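Local coordinates for nisin biosynthesis protein NisC (Lactococcus lactis subsp. lactis, PDB 2G0D) that catalyses the zinc-dependent cyclisation that closes the thioether rings of the lantibiotic nisin during its biosynthesis, at residues 146-151 against 216-221; 271-276 against 314-319. One frame throughout, in Å; residues are numbered along the deposited sequence.

In the fold
The two contacts lie on opposite sides of the centre of this alpha toroid, their centres 31 Å apart and their nearest atoms about 17 Å apart, and they share no helix. Contact 1 is mostly buried and joins the turn at the end of helix 140-147 to the last turns of helix 208-221; it is mainly apolar, with one water at its margin. Contact 2 lies at the surface, where the loop between helices 258-263 and 281-294 meets the one leaving helix 298-314. With no regular secondary structure to pair, it relies on a salt bridge and hydrogen bonds to backbone atoms, and R274 reaches within about 6 Å of the zinc ion.

Contact 1: 146-151 against 216-221; sequences YLLLIN and AYAHIK
Apolar packing centres on L148, which points at helix 208-221 from the type I turn L147-I150. Its CD1 lies 3.6 Å from CD2 of Y217 and 4.1 Å from CB of A218. The leucine and tyrosine side chains pass antiparallel, CD1 oblique to the phenol ring. With chi1 at -176°, opposite the backbone N, the Y217 ring extends toward the turn. There L149 crosses it at about a right angle, CD2 4.0 Å from Y217 OH. One face of the ring is covered from its own helix by K221, whose CG sits 3.9 Å above the centre; F402 stacks on the ring as well.

Polar contact is made through water. The lysine chain, bent at chi2 and chi3, brings its methylene CE to 3.4 Å from L148 O. A single water donates to that carbonyl and accepts from K221 NZ and N151 ND2. D404 takes a hydrogen bond from Y217 OH and a salt bridge from K221 NZ. No direct polar bond joins the segments, so adhesion rests on the apolar packing and the lysine methylene. D404 probably holds the phenol against L148 and L149, and the water links the ammonium to the turn carbonyl.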
loop_
_atom_site.group_PDB
_atom_site.type_symbol
_atom_site.label_atom_id
_atom_site.label_comp_id
_atom_site.label_asym_id
_atom_site.label_seq_id
_atom_site.Cartn_x
_atom_site.Cartn_y
_atom_site.Cartn_z
ATOM N N TYR A 146 5.592 5.663 -4.800
ATOM C CA TYR A 146 6.254 5.476 -6.087
ATOM C C TYR A 146 7.278 6.579 -6.374
ATOM O O TYR A 146 8.429 6.272 -6.719
ATOM C CB TYR A 146 5.257 5.383 -7.263
ATOM C CG TYR A 146 5.964 5.543 -8.604
ATOM C CD1 TYR A 146 6.736 4.506 -9.141
ATOM C CD2 TYR A 146 5.889 6.737 -9.312
ATOM C CE1 TYR A 146 7.421 4.665 -10.353
ATOM C CE2 TYR A 146 6.579 6.915 -10.524
ATOM C CZ TYR A 146 7.356 5.880 -11.032
ATOM O OH TYR A 146 8.026 6.045 -12.240
ATOM N N LEU A 147 6.873 7.843 -6.233
ATOM C CA LEU A 147 7.772 8.984 -6.555
ATOM C C LEU A 147 9.099 8.923 -5.824
ATOM O O LEU A 147 10.127 9.196 -6.431
ATOM C CB LEU A 147 7.089 10.353 -6.347
ATOM C CG LEU A 147 5.923 10.654 -7.311
ATOM C CD1 LEU A 147 5.167 11.923 -6.855
ATOM C CD2 LEU A 147 6.389 10.794 -8.761
ATOM N N LEU A 148 9.074 8.502 -4.542
ATOM C CA LEU A 148 10.273 8.453 -3.698
ATOM C C LEU A 148 11.343 7.425 -4.114
ATOM O O LEU A 148 12.482 7.463 -3.621
ATOM C CB LEU A 148 9.896 8.279 -2.218
ATOM C CG LEU A 148 9.227 9.519 -1.606
ATOM C CD1 LEU A 148 8.547 9.144 -0.299
ATOM C CD2 LEU A 148 10.225 10.687 -1.391
ATOM N N LEU A 149 10.991 6.550 -5.042
ATOM C CA LEU A 149 11.951 5.656 -5.687
ATOM C C LEU A 149 12.731 6.325 -6.824
ATOM O O LEU A 149 13.700 5.756 -7.302
ATOM C CB LEU A 149 11.217 4.435 -6.272
ATOM C CG LEU A 149 10.595 3.435 -5.280
ATOM C CD1 LEU A 149 9.787 2.418 -6.081
ATOM C CD2 LEU A 149 11.696 2.747 -4.408
ATOM N N ILE A 150 12.276 7.486 -7.297
ATOM C CA ILE A 150 13.001 8.190 -8.346
ATOM C C ILE A 150 14.014 9.139 -7.709
ATOM O O ILE A 150 13.642 10.039 -6.955
ATOM C CB ILE A 150 12.048 8.997 -9.285
ATOM C CG1 ILE A 150 10.886 8.134 -9.802
ATOM C CG2 ILE A 150 12.818 9.593 -10.450
ATOM C CD1 ILE A 150 9.792 8.968 -10.468
ATOM N N ASN A 151 15.292 8.949 -8.030
ATOM C CA ASN A 151 16.348 9.801 -7.462
ATOM C C ASN A 151 16.618 11.095 -8.244
ATOM O O ASN A 151 17.322 11.970 -7.772
ATOM C CB ASN A 151 17.643 9.005 -7.234
ATOM C CG ASN A 151 17.447 7.821 -6.287
ATOM O OD1 ASN A 151 17.785 6.691 -6.632
ATOM N ND2 ASN A 151 16.891 8.071 -5.107
ATOM N N ALA A 216 7.095 9.514 7.269
ATOM C CA ALA A 216 8.282 8.935 7.874
ATOM C C ALA A 216 9.258 8.495 6.776
ATOM O O ALA A 216 10.456 8.790 6.843
ATOM C CB ALA A 216 7.902 7.741 8.765
ATOM N N TYR A 217 8.732 7.777 5.776
ATOM C CA TYR A 217 9.552 7.316 4.642
ATOM C C TYR A 217 10.170 8.481 3.885
ATOM O O TYR A 217 11.345 8.434 3.611
ATOM C CB TYR A 217 8.763 6.404 3.698
ATOM C CG TYR A 217 9.560 5.804 2.539
ATOM C CD1 TYR A 217 10.705 5.032 2.768
ATOM C CD2 TYR A 217 9.146 5.987 1.212
ATOM C CE1 TYR A 217 11.420 4.467 1.713
ATOM C CE2 TYR A 217 9.856 5.408 0.158
ATOM C CZ TYR A 217 10.970 4.652 0.416
ATOM O OH TYR A 217 11.673 4.103 -0.635
ATOM N N ALA A 218 9.387 9.518 3.572
ATOM C CA ALA A 218 9.906 10.788 3.009
ATOM C C ALA A 218 11.062 11.378 3.817
ATOM O O ALA A 218 12.084 11.710 3.241
ATOM C CB ALA A 218 8.774 11.834 2.849
ATOM N N HIS A 219 10.919 11.481 5.145
ATOM C CA HIS A 219 12.030 11.923 6.000
ATOM C C HIS A 219 13.330 11.117 5.828
ATOM O O HIS A 219 14.384 11.705 5.630
ATOM C CB HIS A 219 11.648 11.975 7.480
ATOM C CG HIS A 219 12.784 12.389 8.371
ATOM N ND1 HIS A 219 13.382 11.528 9.269
ATOM C CD2 HIS A 219 13.454 13.563 8.475
ATOM C CE1 HIS A 219 14.350 12.164 9.909
ATOM N NE2 HIS A 219 14.413 13.399 9.444
ATOM N N ILE A 220 13.264 9.783 5.891
ATOM C CA ILE A 220 14.480 8.986 5.721
ATOM C C ILE A 220 15.045 9.122 4.304
ATOM O O ILE A 220 16.253 8.973 4.100
ATOM C CB ILE A 220 14.329 7.466 6.128
ATOM C CG1 ILE A 220 13.374 6.706 5.198
ATOM C CG2 ILE A 220 14.014 7.301 7.616
ATOM C CD1 ILE A 220 14.114 5.973 4.092
ATOM N N LYS A 221 14.183 9.428 3.332
ATOM C CA LYS A 221 14.643 9.634 1.958
ATOM C C LYS A 221 15.357 10.984 1.745
ATOM O O LYS A 221 16.034 11.172 0.731
ATOM C CB LYS A 221 13.503 9.437 0.963
ATOM C CG LYS A 221 13.035 7.967 0.810
ATOM C CD LYS A 221 14.233 7.038 0.475
ATOM C CE LYS A 221 14.025 6.336 -0.799
ATOM N NZ LYS A 221 15.237 5.609 -1.254
HETATM O O HOH W 1 14.964 6.337 -3.931
#

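Contact 2: 271-276 against 314-319; sequences SFIRDA and RKLGID
R314, at the end of helix 298-314, grips D275 side-on. Its NH2 meets OD1 at 2.8 Å, nearly straight (176°) and in the guanidinium plane, while NE reaches the syn lone pair of OD2, also at 2.8 Å. The two planes are 39° apart, and the bend at chi3 presents the NE/NH2 edge to the carboxylate. K315 takes positive phi as the helix ends and starts the type II turn K315-I318. L316 then pairs with D275 twice: its N donates to OD2 from the anti side at 2.7 Å, and its O accepts from D275 N at 2.6 Å. Its CD2 rests against I273, 3.1 Å from I273 O. G317, also at positive phi, packs obliquely against the F272 ring (CA to CZ 4.3 Å); its O takes a bent bond (131°) from R274 NH2. I318 places CD1 3.3 Å from D275 O. D319 OD1 stands at the edge of the R274 guanidinium, a long salt bridge to NH2 at 3.9 Å. With three donors on its two oxygens, D275 probably stays ionised and pins the helix end to the loop, whose R274 touches the zinc ligand H325.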
loop_
_atom_site.group_PDB
_atom_site.type_symbol
_atom_site.label_atom_id
_atom_site.label_comp_id
_atom_site.label_asym_id
_atom_site.label_seq_id
_atom_site.Cartn_x
_atom_site.Cartn_y
_atom_site.Cartn_z
ATOM N N SER A 271 -18.321 -2.467 15.902
ATOM C CA SER A 271 -18.987 -3.747 15.648
ATOM C C SER A 271 -18.002 -4.758 15.077
ATOM O O SER A 271 -18.081 -5.949 15.376
ATOM C CB SER A 271 -20.134 -3.574 14.646
ATOM O OG SER A 271 -21.321 -3.155 15.283
ATOM N N PHE A 272 -17.079 -4.261 14.247
ATOM C CA PHE A 272 -16.155 -5.112 13.508
ATOM C C PHE A 272 -14.813 -4.444 13.318
ATOM O O PHE A 272 -14.696 -3.450 12.604
ATOM C CB PHE A 272 -16.724 -5.462 12.132
ATOM C CG PHE A 272 -15.882 -6.463 11.372
ATOM C CD1 PHE A 272 -15.994 -7.820 11.636
ATOM C CD2 PHE A 272 -14.958 -6.038 10.419
ATOM C CE1 PHE A 272 -15.211 -8.743 10.954
ATOM C CE2 PHE A 272 -14.173 -6.956 9.731
ATOM C CZ PHE A 272 -14.307 -8.315 9.999
ATOM N N ILE A 273 -13.802 -4.986 13.975
ATOM C CA ILE A 273 -12.413 -4.631 13.713
ATOM C C ILE A 273 -11.788 -5.911 13.159
ATOM O O ILE A 273 -12.200 -7.019 13.544
ATOM C CB ILE A 273 -11.689 -4.224 15.013
ATOM C CG1 ILE A 273 -12.392 -3.035 15.692
ATOM C CG2 ILE A 273 -10.204 -3.934 14.756
ATOM C CD1 ILE A 273 -12.016 -2.893 17.164
ATOM N N ARG A 274 -10.819 -5.773 12.260
ATOM C CA ARG A 274 -10.133 -6.939 11.734
ATOM C C ARG A 274 -8.625 -6.719 11.745
ATOM O O ARG A 274 -8.179 -5.589 11.884
ATOM C CB ARG A 274 -10.647 -7.269 10.334
ATOM C CG ARG A 274 -10.000 -6.460 9.220
ATOM C CD ARG A 274 -10.698 -6.707 7.903
ATOM N NE ARG A 274 -10.705 -8.122 7.527
ATOM C CZ ARG A 274 -11.490 -8.630 6.580
ATOM N NH1 ARG A 274 -12.314 -7.831 5.912
ATOM N NH2 ARG A 274 -11.450 -9.926 6.298
ATOM N N ASP A 275 -7.847 -7.801 11.630
ATOM C CA ASP A 275 -6.392 -7.676 11.493
ATOM C C ASP A 275 -6.051 -7.795 10.028
ATOM O O ASP A 275 -6.164 -8.873 9.435
ATOM C CB ASP A 275 -5.641 -8.729 12.315
ATOM C CG ASP A 275 -5.763 -8.500 13.821
ATOM O OD1 ASP A 275 -5.508 -7.358 14.277
ATOM O OD2 ASP A 275 -6.101 -9.473 14.542
ATOM N N ALA A 276 -5.672 -6.659 9.448
ATOM C CA ALA A 276 -5.405 -6.552 8.012
ATOM C C ALA A 276 -4.329 -5.524 7.728
ATOM O O ALA A 276 -3.984 -4.698 8.576
ATOM C CB ALA A 276 -6.702 -6.198 7.222
ATOM N N ARG A 314 -3.663 -13.352 16.971
ATOM C CA ARG A 314 -5.136 -13.182 16.969
ATOM C C ARG A 314 -5.819 -13.458 15.609
ATOM O O ARG A 314 -6.790 -14.203 15.540
ATOM C CB ARG A 314 -5.478 -11.761 17.461
ATOM C CG ARG A 314 -6.967 -11.438 17.663
ATOM C CD ARG A 314 -7.170 -9.999 18.126
ATOM N NE ARG A 314 -6.374 -9.076 17.308
ATOM C CZ ARG A 314 -5.352 -8.343 17.764
ATOM N NH1 ARG A 314 -4.999 -8.357 19.057
ATOM N NH2 ARG A 314 -4.710 -7.572 16.930
ATOM N N LYS A 315 -5.299 -12.848 14.541
ATOM C CA LYS A 315 -5.825 -12.989 13.176
ATOM C C LYS A 315 -7.316 -12.650 13.090
ATOM O O LYS A 315 -8.086 -13.341 12.447
ATOM C CB LYS A 315 -5.553 -14.385 12.576
ATOM C CG LYS A 315 -4.157 -14.932 12.791
ATOM C CD LYS A 315 -3.910 -16.133 11.917
ATOM C CE LYS A 315 -3.395 -17.294 12.694
ATOM N NZ LYS A 315 -2.119 -17.041 13.383
ATOM N N LEU A 316 -7.699 -11.548 13.712
ATOM C CA LEU A 316 -9.086 -11.124 13.750
ATOM C C LEU A 316 -9.640 -10.863 12.350
ATOM O O LEU A 316 -9.040 -10.132 11.553
ATOM C CB LEU A 316 -9.178 -9.877 14.622
ATOM C CG LEU A 316 -10.520 -9.403 15.136
ATOM C CD1 LEU A 316 -11.181 -10.434 16.077
ATOM C CD2 LEU A 316 -10.312 -8.047 15.796
ATOM N N GLY A 317 -10.763 -11.509 12.045
ATOM C CA GLY A 317 -11.435 -11.420 10.744
ATOM C C GLY A 317 -10.737 -12.058 9.549
ATOM O O GLY A 317 -11.139 -11.825 8.389
ATOM N N ILE A 318 -9.690 -12.852 9.771
ATOM C CA ILE A 318 -8.982 -13.372 8.601
ATOM C C ILE A 318 -9.792 -14.551 8.054
ATOM O O ILE A 318 -10.015 -15.520 8.785
ATOM C CB ILE A 318 -7.490 -13.779 8.896
ATOM C CG1 ILE A 318 -6.580 -12.561 9.096
ATOM C CG2 ILE A 318 -6.924 -14.706 7.785
ATOM C CD1 ILE A 318 -6.211 -11.777 7.823
ATOM N N ASP A 319 -10.224 -14.460 6.786
ATOM C CA ASP A 319 -10.890 -15.579 6.107
ATOM C C ASP A 319 -10.358 -15.921 4.716
ATOM O O ASP A 319 -10.989 -16.663 3.978
ATOM C CB ASP A 319 -12.403 -15.361 6.033
ATOM C CG ASP A 319 -12.782 -14.077 5.325
ATOM O OD1 ASP A 319 -11.924 -13.440 4.670
ATOM O OD2 ASP A 319 -13.960 -13.690 5.447
HETATM O O HOH W 2 -8.564 -9.560 8.407
HETATM O O HOH W 3 -12.167 -11.247 3.320
#